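Local atomic coordinates of aspartate semialdehyde dehydrogenase (Francisella tularensis subsp. tularensis, PDB entry 4WOJ), a protein that probably catalyses the NADPH-dependent reductive dephosphorylation of L-aspartyl-4-phosphate to L-aspartate-semialdehyde, an early step on the way to lysine, methionine and threonine. Residues Cys141-Ser144 / Leu145-Ala149; Ala357-Pro360 / Leu361-Val364; Glu243-Lys246 / Ala247-Leu251; Ile293-Lys296 / Ile297-Asn301. All coordinates share one frame; numbering follows the deposited sequence.

Four local contacts, each within or at the end of one helix, illustrate how a dehydrogenase is assembled round the helix carrying its predicted catalytic cysteine. Along the chain the order is contact 1, contact 3, contact 4 and finally contact 2, on the last helix. Contact 1, on helix 141-149, touches both contact 3 and contact 4, their centres about 11 and 15 Å away. Contact 2 comes within about 5 Å of contact 1 (nearest atoms) without touching it, and packs toward the parallel, Rossmann-type sheet. Contacts 3 and 4 both fall in the dimerisation domain, yet their centres are about 23 Å apart. The cysteine thus appears to lie near the junction of the two domains.

Contact 1. Residues Cys141-Ser144 / Leu145-Ala149; sequences CTVS and LMSLA
With its OG placed beside the backbone N and anti to the carbonyl carbon (chi1 -58°), Ser147 turns its hydroxyl back along helix 141-149 to Val143 O, one turn earlier. Leu145 and Leu148 take the same first torsion, which folds each CG over a carbonyl oxygen of the preceding turn: Leu145 CG lies 3.2 Å from Cys141 O, and Leu148 CG 3.2 Å from Ser144 O. Val143 O is gripped twice by one residue. Ser147 OG donates to it at 2.6 Å and Ser147 N at 3.0 Å, the two donors coming from opposite faces of the carbonyl plane. This is the familiar way a serine hides its hydroxyl within a buried helix, by sharing a main-chain acceptor. Val143 CG1 lies 3.9 Å from Ser147 OG. Leu145 N donates to Cys141 O at 2.9 Å and Met146 N to Thr142 O at 3.1 Å; the bond from Leu148 N to Ser144 O is weak. Ser144 OG instead pairs with Ser139 OG, just ahead of the helix. Cys141, predicted to form the acyl-thioester intermediate, is the first residue of this helix, its side chain close to the predicted proton acceptor His276. Gln278 of strand 275-284 touches Thr142 and Met146, helix 242-255 meets Val143 and Met146 through Leu251, and Ile329 of strand 329-336 lies against Leu145 and Leu148.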
# COMPACT_ATOMS: atom_id res chain seq x y z
N CYS B 141 -2.91 8.96 -13.94
CA CYS B 141 -1.95 7.87 -13.98
C CYS B 141 -2.54 6.52 -13.50
O CYS B 141 -2.24 5.47 -14.05
CB CYS B 141 -0.68 8.26 -13.18
SG CYS B 141 -0.97 9.26 -11.70
N THR B 142 -3.37 6.57 -12.47
CA THR B 142 -3.99 5.36 -11.94
C THR B 142 -4.87 4.69 -13.00
O THR B 142 -4.86 3.46 -13.16
CB THR B 142 -4.80 5.69 -10.66
OG1 THR B 142 -3.88 5.99 -9.61
CG2 THR B 142 -5.67 4.49 -10.22
N VAL B 143 -5.60 5.49 -13.76
CA VAL B 143 -6.47 4.96 -14.80
C VAL B 143 -5.63 4.38 -15.95
O VAL B 143 -5.94 3.35 -16.53
CB VAL B 143 -7.38 6.06 -15.35
CG1 VAL B 143 -8.60 5.44 -16.00
CG2 VAL B 143 -7.83 6.97 -14.24
N SER B 144 -4.56 5.08 -16.30
CA SER B 144 -3.76 4.66 -17.42
C SER B 144 -3.12 3.36 -17.12
O SER B 144 -3.05 2.49 -17.95
CB SER B 144 -2.71 5.69 -17.70
OG SER B 144 -3.37 6.74 -18.36
N LEU B 145 -2.65 3.22 -15.90
CA LEU B 145 -1.87 2.06 -15.53
C LEU B 145 -2.72 0.85 -15.30
O LEU B 145 -2.29 -0.25 -15.50
CB LEU B 145 -1.03 2.40 -14.29
CG LEU B 145 0.09 3.37 -14.66
CD1 LEU B 145 0.87 3.86 -13.46
CD2 LEU B 145 1.01 2.71 -15.65
N MET B 146 -3.93 1.07 -14.82
CA MET B 146 -4.84 -0.02 -14.54
C MET B 146 -5.39 -0.58 -15.84
O MET B 146 -5.40 -1.78 -16.08
CB MET B 146 -5.99 0.51 -13.73
CG MET B 146 -7.01 -0.53 -13.42
SD MET B 146 -8.48 0.33 -12.90
CE MET B 146 -9.42 0.03 -14.38
N SER B 147 -5.85 0.33 -16.67
CA SER B 147 -6.53 -0.03 -17.89
C SER B 147 -5.62 -0.83 -18.77
O SER B 147 -6.04 -1.82 -19.36
CB SER B 147 -6.98 1.23 -18.64
OG SER B 147 -7.82 2.02 -17.81
N LEU B 148 -4.36 -0.40 -18.87
CA LEU B 148 -3.34 -1.15 -19.61
C LEU B 148 -3.09 -2.55 -19.03
O LEU B 148 -2.87 -3.50 -19.77
CB LEU B 148 -1.98 -0.38 -19.67
CG LEU B 148 -1.96 0.89 -20.53
CD1 LEU B 148 -0.77 1.78 -20.17
CD2 LEU B 148 -1.92 0.53 -22.00
N ALA B 149 -3.09 -2.68 -17.72
CA ALA B 149 -2.79 -3.97 -17.11
C ALA B 149 -3.91 -5.00 -17.41
O ALA B 149 -3.64 -6.14 -17.78
CB ALA B 149 -2.62 -3.81 -15.63

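Contact 2. Residues Ala357-Pro360 / Leu361-Val364; sequences AAEP and LRRV
Glu359 and Arg362 form the ionic part of this contact, their side chains running side by side in the same direction. Glu359 CG is anti to the backbone N, and a bend at chi2 (57°) brings the carboxylate to Arg362. Glu359 OE2 takes the main bond on its syn side, 2.7 Å from Arg362 NH1; the donor stands 30° out of the carboxylate plane, while OE2 is close to the guanidinium plane. Arg362 NE adds weak bonds to Glu359 OE1 at 3.3 Å and Glu359 OE2 at 3.2 Å. Arg26 also pairs with Glu359 OE2, while Asp32 takes Arg362 NH2 and Asp118 takes Arg363 NH2, a charge network that probably keeps these groups ionised.

Main-chain bonds are shaped by Pro360, which lacks an N-H and kinks the helix. Beyond it Arg362 N donates to Ala358 O at 3.2 Å, Arg363 N to Glu359 O at 3.0 Å, and Val364 N to Pro360 O at 3.1 Å.

Van der Waals contact comes from Leu361 CG, 3.5 Å from the carbonyl oxygen Ala357 O, and from Arg363 CD, 4.0 Å from Glu359 CG. Helix 354-369 thus packs through Arg362 against helix 18-30 and through Leu361 and Val364 against Ile101 of strand 99-102.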
# COMPACT_ATOMS: atom_id res chain seq x y z
N ALA B 357 2.28 9.11 -17.44
CA ALA B 357 2.21 10.53 -17.80
C ALA B 357 2.68 10.84 -19.21
O ALA B 357 1.89 11.24 -20.04
CB ALA B 357 2.96 11.36 -16.77
N ALA B 358 3.97 10.63 -19.46
CA ALA B 358 4.62 11.01 -20.71
C ALA B 358 4.23 10.22 -21.93
O ALA B 358 4.05 10.81 -23.01
CB ALA B 358 6.13 10.93 -20.52
N GLU B 359 4.18 8.90 -21.83
CA GLU B 359 4.13 8.04 -23.02
C GLU B 359 2.88 8.23 -23.86
O GLU B 359 2.96 8.26 -25.09
CB GLU B 359 4.34 6.56 -22.62
CG GLU B 359 4.64 5.55 -23.75
CD GLU B 359 5.87 5.89 -24.59
OE1 GLU B 359 6.64 6.80 -24.22
OE2 GLU B 359 6.06 5.27 -25.66
N PRO B 360 1.70 8.36 -23.22
CA PRO B 360 0.49 8.51 -24.00
C PRO B 360 0.49 9.77 -24.84
O PRO B 360 -0.09 9.81 -25.95
CB PRO B 360 -0.60 8.58 -22.93
CG PRO B 360 -0.00 7.86 -21.76
CD PRO B 360 1.43 8.23 -21.78
N LEU B 361 1.11 10.79 -24.29
CA LEU B 361 1.14 12.10 -24.92
C LEU B 361 1.97 12.01 -26.19
O LEU B 361 1.49 12.37 -27.27
CB LEU B 361 1.70 13.13 -23.93
CG LEU B 361 0.89 13.29 -22.63
CD1 LEU B 361 1.31 14.54 -21.89
CD2 LEU B 361 -0.63 13.30 -22.91
N ARG B 362 3.22 11.54 -26.02
CA ARG B 362 4.13 11.23 -27.14
C ARG B 362 3.45 10.45 -28.23
O ARG B 362 3.63 10.73 -29.40
CB ARG B 362 5.33 10.41 -26.66
CG ARG B 362 6.40 10.23 -27.72
CD ARG B 362 7.52 9.26 -27.28
NE ARG B 362 7.10 7.85 -27.28
CZ ARG B 362 6.97 7.09 -28.37
NH1 ARG B 362 6.58 5.83 -28.26
NH2 ARG B 362 7.21 7.57 -29.57
N ARG B 363 2.68 9.46 -27.86
CA ARG B 363 2.08 8.59 -28.86
C ARG B 363 0.91 9.24 -29.63
O ARG B 363 0.68 8.96 -30.79
CB ARG B 363 1.66 7.26 -28.20
CG ARG B 363 2.86 6.39 -27.77
CD ARG B 363 2.40 5.15 -27.01
NE ARG B 363 1.54 4.36 -27.88
CZ ARG B 363 1.95 3.34 -28.63
NH1 ARG B 363 3.22 2.91 -28.61
NH2 ARG B 363 1.08 2.72 -29.38
N VAL B 364 0.16 10.12 -28.98
CA VAL B 364 -0.93 10.80 -29.65
C VAL B 364 -0.39 11.90 -30.54
O VAL B 364 -0.91 12.15 -31.64
CB VAL B 364 -1.99 11.30 -28.67
CG1 VAL B 364 -1.56 12.51 -27.88
CG2 VAL B 364 -3.30 11.54 -29.44

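Contact 3. Residues Glu243-Lys246 / Ala247-Leu251; sequences EEYK and AATEL
Helix 242-255 of the dimerisation domain sets Tyr245 against Thr249 and Lys246 against Glu250, two pairs linking one turn to the next. The Thr249 side chain crosses the ring of Tyr245 at about a right angle. Its OG1 stands over one face, offset toward the rim and 3.9 Å from Tyr245 CZ, while its CG2 lies 4.1 Å from Tyr245 CE1. Thr249 OG1 sits between the backbone N and the carbonyl carbon (chi1 38°), a torsion that aims it back at Tyr245 O, to which it donates at 3.1 Å.

Lys246 and Glu250 run alongside each other in the same direction, but their charged ends do not meet: Lys246 NZ stays 5.9 Å from Glu250 OE2. It is the aliphatic stem of the lysine that lies along the carboxylate, with Lys246 CB 3.4 Å from Glu250 OE2. Lys246 NZ turns back instead to a weak salt bridge with Glu243 OE1, at 3.3 Å.

The helix borders the predicted active site, and its acids reach the residue before Cys141, the predicted nucleophile: Glu243 OE2 accepts from Asn140 ND2 and Glu250 OE1 from Asn140 N, whereas Glu250 OE2 pairs with Arg108. On another side, Glu244 OE1 bonds to Thr241 N and forms salt bridges with Arg333 and Lys335 of the second subunit, bringing the helix into the dimer interface.

Along the backbone, Glu250 N donates to Lys246 O at 3.2 Å. Glu250 CG crowds that same oxygen, 3.1 Å from Lys246 O. The bond from Ala247 N to Glu244 O is weak.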
# COMPACT_ATOMS: atom_id res chain seq x y z
N GLU B 243 -8.78 12.33 -6.60
CA GLU B 243 -7.96 11.25 -7.16
C GLU B 243 -8.73 9.99 -7.45
O GLU B 243 -8.51 9.35 -8.49
CB GLU B 243 -6.82 10.90 -6.20
CG GLU B 243 -5.72 10.02 -6.80
CD GLU B 243 -4.95 10.71 -7.92
OE1 GLU B 243 -5.16 11.93 -8.13
OE2 GLU B 243 -4.11 10.04 -8.57
N GLU B 244 -9.63 9.65 -6.53
CA GLU B 244 -10.46 8.43 -6.56
C GLU B 244 -11.69 8.52 -7.49
O GLU B 244 -12.00 7.59 -8.22
CB GLU B 244 -10.93 8.10 -5.14
CG GLU B 244 -9.78 7.79 -4.18
CD GLU B 244 -10.12 7.95 -2.70
OE1 GLU B 244 -11.21 8.45 -2.34
OE2 GLU B 244 -9.27 7.56 -1.88
N TYR B 245 -12.37 9.66 -7.48
CA TYR B 245 -13.48 9.90 -8.40
C TYR B 245 -12.99 9.89 -9.89
O TYR B 245 -13.74 9.53 -10.78
CB TYR B 245 -14.20 11.23 -8.03
CG TYR B 245 -14.83 11.95 -9.20
CD1 TYR B 245 -16.17 11.78 -9.52
CD2 TYR B 245 -14.05 12.79 -10.02
CE1 TYR B 245 -16.71 12.44 -10.62
CE2 TYR B 245 -14.59 13.45 -11.12
CZ TYR B 245 -15.91 13.27 -11.41
OH TYR B 245 -16.40 13.94 -12.51
N LYS B 246 -11.77 10.37 -10.14
CA LYS B 246 -11.20 10.38 -11.50
C LYS B 246 -11.24 9.01 -12.14
O LYS B 246 -11.43 8.88 -13.34
CB LYS B 246 -9.72 10.77 -11.52
CG LYS B 246 -9.44 12.23 -11.26
CD LYS B 246 -7.97 12.58 -11.46
CE LYS B 246 -7.64 14.00 -11.01
NZ LYS B 246 -7.16 14.06 -9.59
N ALA B 247 -10.98 7.99 -11.34
CA ALA B 247 -10.91 6.66 -11.88
C ALA B 247 -12.12 6.29 -12.74
O ALA B 247 -11.97 6.04 -13.92
CB ALA B 247 -10.66 5.63 -10.78
N ALA B 248 -13.32 6.29 -12.18
CA ALA B 248 -14.46 5.68 -12.90
C ALA B 248 -14.81 6.44 -14.16
O ALA B 248 -15.00 5.86 -15.21
CB ALA B 248 -15.66 5.56 -11.99
N THR B 249 -14.86 7.75 -14.07
CA THR B 249 -15.35 8.61 -15.15
C THR B 249 -14.40 8.65 -16.34
O THR B 249 -14.84 8.62 -17.49
CB THR B 249 -15.58 10.04 -14.63
OG1 THR B 249 -14.54 10.38 -13.68
CG2 THR B 249 -16.96 10.10 -13.93
N GLU B 250 -13.11 8.69 -16.04
CA GLU B 250 -12.05 8.64 -17.07
C GLU B 250 -11.98 7.28 -17.78
O GLU B 250 -11.93 7.22 -19.01
CB GLU B 250 -10.68 9.00 -16.46
CG GLU B 250 -10.64 10.44 -15.95
CD GLU B 250 -9.28 10.88 -15.41
OE1 GLU B 250 -8.26 10.18 -15.64
OE2 GLU B 250 -9.24 11.93 -14.72
N LEU B 251 -12.01 6.20 -17.01
CA LEU B 251 -12.06 4.85 -17.60
C LEU B 251 -13.24 4.72 -18.55
O LEU B 251 -13.11 4.24 -19.67
CB LEU B 251 -12.16 3.76 -16.52
CG LEU B 251 -12.32 2.32 -17.07
CD1 LEU B 251 -11.03 1.90 -17.75
CD2 LEU B 251 -12.72 1.32 -16.02

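Contact 4. Residues Ile293-Lys296 / Ile297-Asn301; sequences IKQK and ISQGN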
# COMPACT_ATOMS: atom_id res chain seq x y z
N ILE B 293 -8.20 -16.11 -17.68
CA ILE B 293 -7.97 -14.75 -17.22
C ILE B 293 -6.51 -14.33 -17.52
O ILE B 293 -6.27 -13.25 -18.08
CB ILE B 293 -8.34 -14.64 -15.71
CG1 ILE B 293 -9.85 -14.70 -15.54
CG2 ILE B 293 -7.80 -13.38 -15.07
CD1 ILE B 293 -10.30 -15.06 -14.14
N LYS B 294 -5.54 -15.19 -17.20
CA LYS B 294 -4.11 -14.86 -17.47
C LYS B 294 -3.93 -14.71 -18.96
O LYS B 294 -3.33 -13.77 -19.43
CB LYS B 294 -3.16 -15.95 -16.97
CG LYS B 294 -3.22 -16.23 -15.46
CD LYS B 294 -2.76 -17.62 -14.99
CE LYS B 294 -1.39 -18.07 -15.55
NZ LYS B 294 -0.43 -16.97 -15.84
N GLN B 295 -4.52 -15.64 -19.71
CA GLN B 295 -4.37 -15.62 -21.16
C GLN B 295 -4.79 -14.26 -21.70
O GLN B 295 -3.98 -13.54 -22.29
CB GLN B 295 -5.15 -16.78 -21.81
CG GLN B 295 -4.99 -16.84 -23.32
CD GLN B 295 -3.54 -17.12 -23.75
OE1 GLN B 295 -2.72 -17.65 -22.98
NE2 GLN B 295 -3.22 -16.78 -25.00
N LYS B 296 -6.05 -13.92 -21.47
CA LYS B 296 -6.60 -12.63 -21.89
C LYS B 296 -5.71 -11.47 -21.42
O LYS B 296 -5.40 -10.59 -22.21
CB LYS B 296 -8.01 -12.40 -21.33
CG LYS B 296 -8.96 -13.56 -21.55
CD LYS B 296 -10.00 -13.26 -22.58
CE LYS B 296 -11.04 -14.36 -22.57
NZ LYS B 296 -11.33 -14.76 -23.97
N ILE B 297 -5.34 -11.47 -20.15
CA ILE B 297 -4.53 -10.38 -19.62
C ILE B 297 -3.23 -10.24 -20.46
O ILE B 297 -2.87 -9.15 -20.90
CB ILE B 297 -4.18 -10.56 -18.13
CG1 ILE B 297 -5.33 -10.07 -17.27
CG2 ILE B 297 -2.89 -9.78 -17.78
CD1 ILE B 297 -5.21 -10.49 -15.83
N SER B 298 -2.62 -11.38 -20.70
CA SER B 298 -1.33 -11.49 -21.37
C SER B 298 -1.40 -11.03 -22.80
O SER B 298 -0.39 -10.66 -23.35
CB SER B 298 -0.79 -12.94 -21.34
OG SER B 298 -1.21 -13.62 -22.48
N GLN B 299 -2.59 -11.01 -23.38
CA GLN B 299 -2.77 -10.48 -24.75
C GLN B 299 -3.40 -9.07 -24.86
O GLN B 299 -3.79 -8.64 -25.93
CB GLN B 299 -3.53 -11.50 -25.62
CG GLN B 299 -2.76 -12.82 -25.75
CD GLN B 299 -2.93 -13.56 -27.08
OE1 GLN B 299 -2.84 -14.79 -27.12
NE2 GLN B 299 -3.15 -12.83 -28.18
N GLY B 300 -3.42 -8.32 -23.78
CA GLY B 300 -3.96 -6.97 -23.83
C GLY B 300 -3.15 -5.98 -24.65
O GLY B 300 -3.74 -5.06 -25.26
N ASN B 301 -1.82 -6.13 -24.61
CA ASN B 301 -0.91 -5.32 -25.42
C ASN B 301 0.53 -5.79 -25.21
O ASN B 301 0.79 -6.68 -24.47
CB ASN B 301 -1.02 -3.83 -25.10
CG ASN B 301 -1.02 -3.57 -23.64
OD1 ASN B 301 0.04 -3.57 -23.00
ND2 ASN B 301 -2.22 -3.37 -23.07
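Gln295 in the last turn of helix 290-298 and Gln299 just beyond its end lie side by side and point the same way from quite different torsions. Gln295 sends CG away from its backbone N (chi1 -178°) and then bends at chi2, which carries its amide forward along the helix. Gln299 has CG beside its backbone N (chi1 -62°) and is likewise bent at chi2. The amide planes end up 74° apart, with Gln295 NE2 2.9 Å from Gln299 OE1, in a surface position.

Between them Ser298 turns its hydroxyl back onto the main chain: OG donates to Gln295 O at 2.8 Å, in the carbonyl plane and on a lone pair. Gln299 N adds a weak bond to that oxygen and a better one, at 3.1 Å, to Lys296 O, which it reaches from above the carbonyl plane. This i to i-3 bond is of the 3-10 kind, as is often seen in a last helical turn, and Gln299 is the first residue to leave helical angles. Gly300 N follows with a bond of 3.0 Å to Ile297 O.

On the buried side Ile297 CD1 approaches Ile293 CG2 at 4.0 Å, the two branched chains crossing obliquely. Ile293 packs on Ile334 of strand 329-336, Ile297 on Val304 and Val306 of strand 304-307 and on Leu153 of helix 151-154, so the helix packs on the last two strands of the mixed sheet, 304-307 being outermost within the chain.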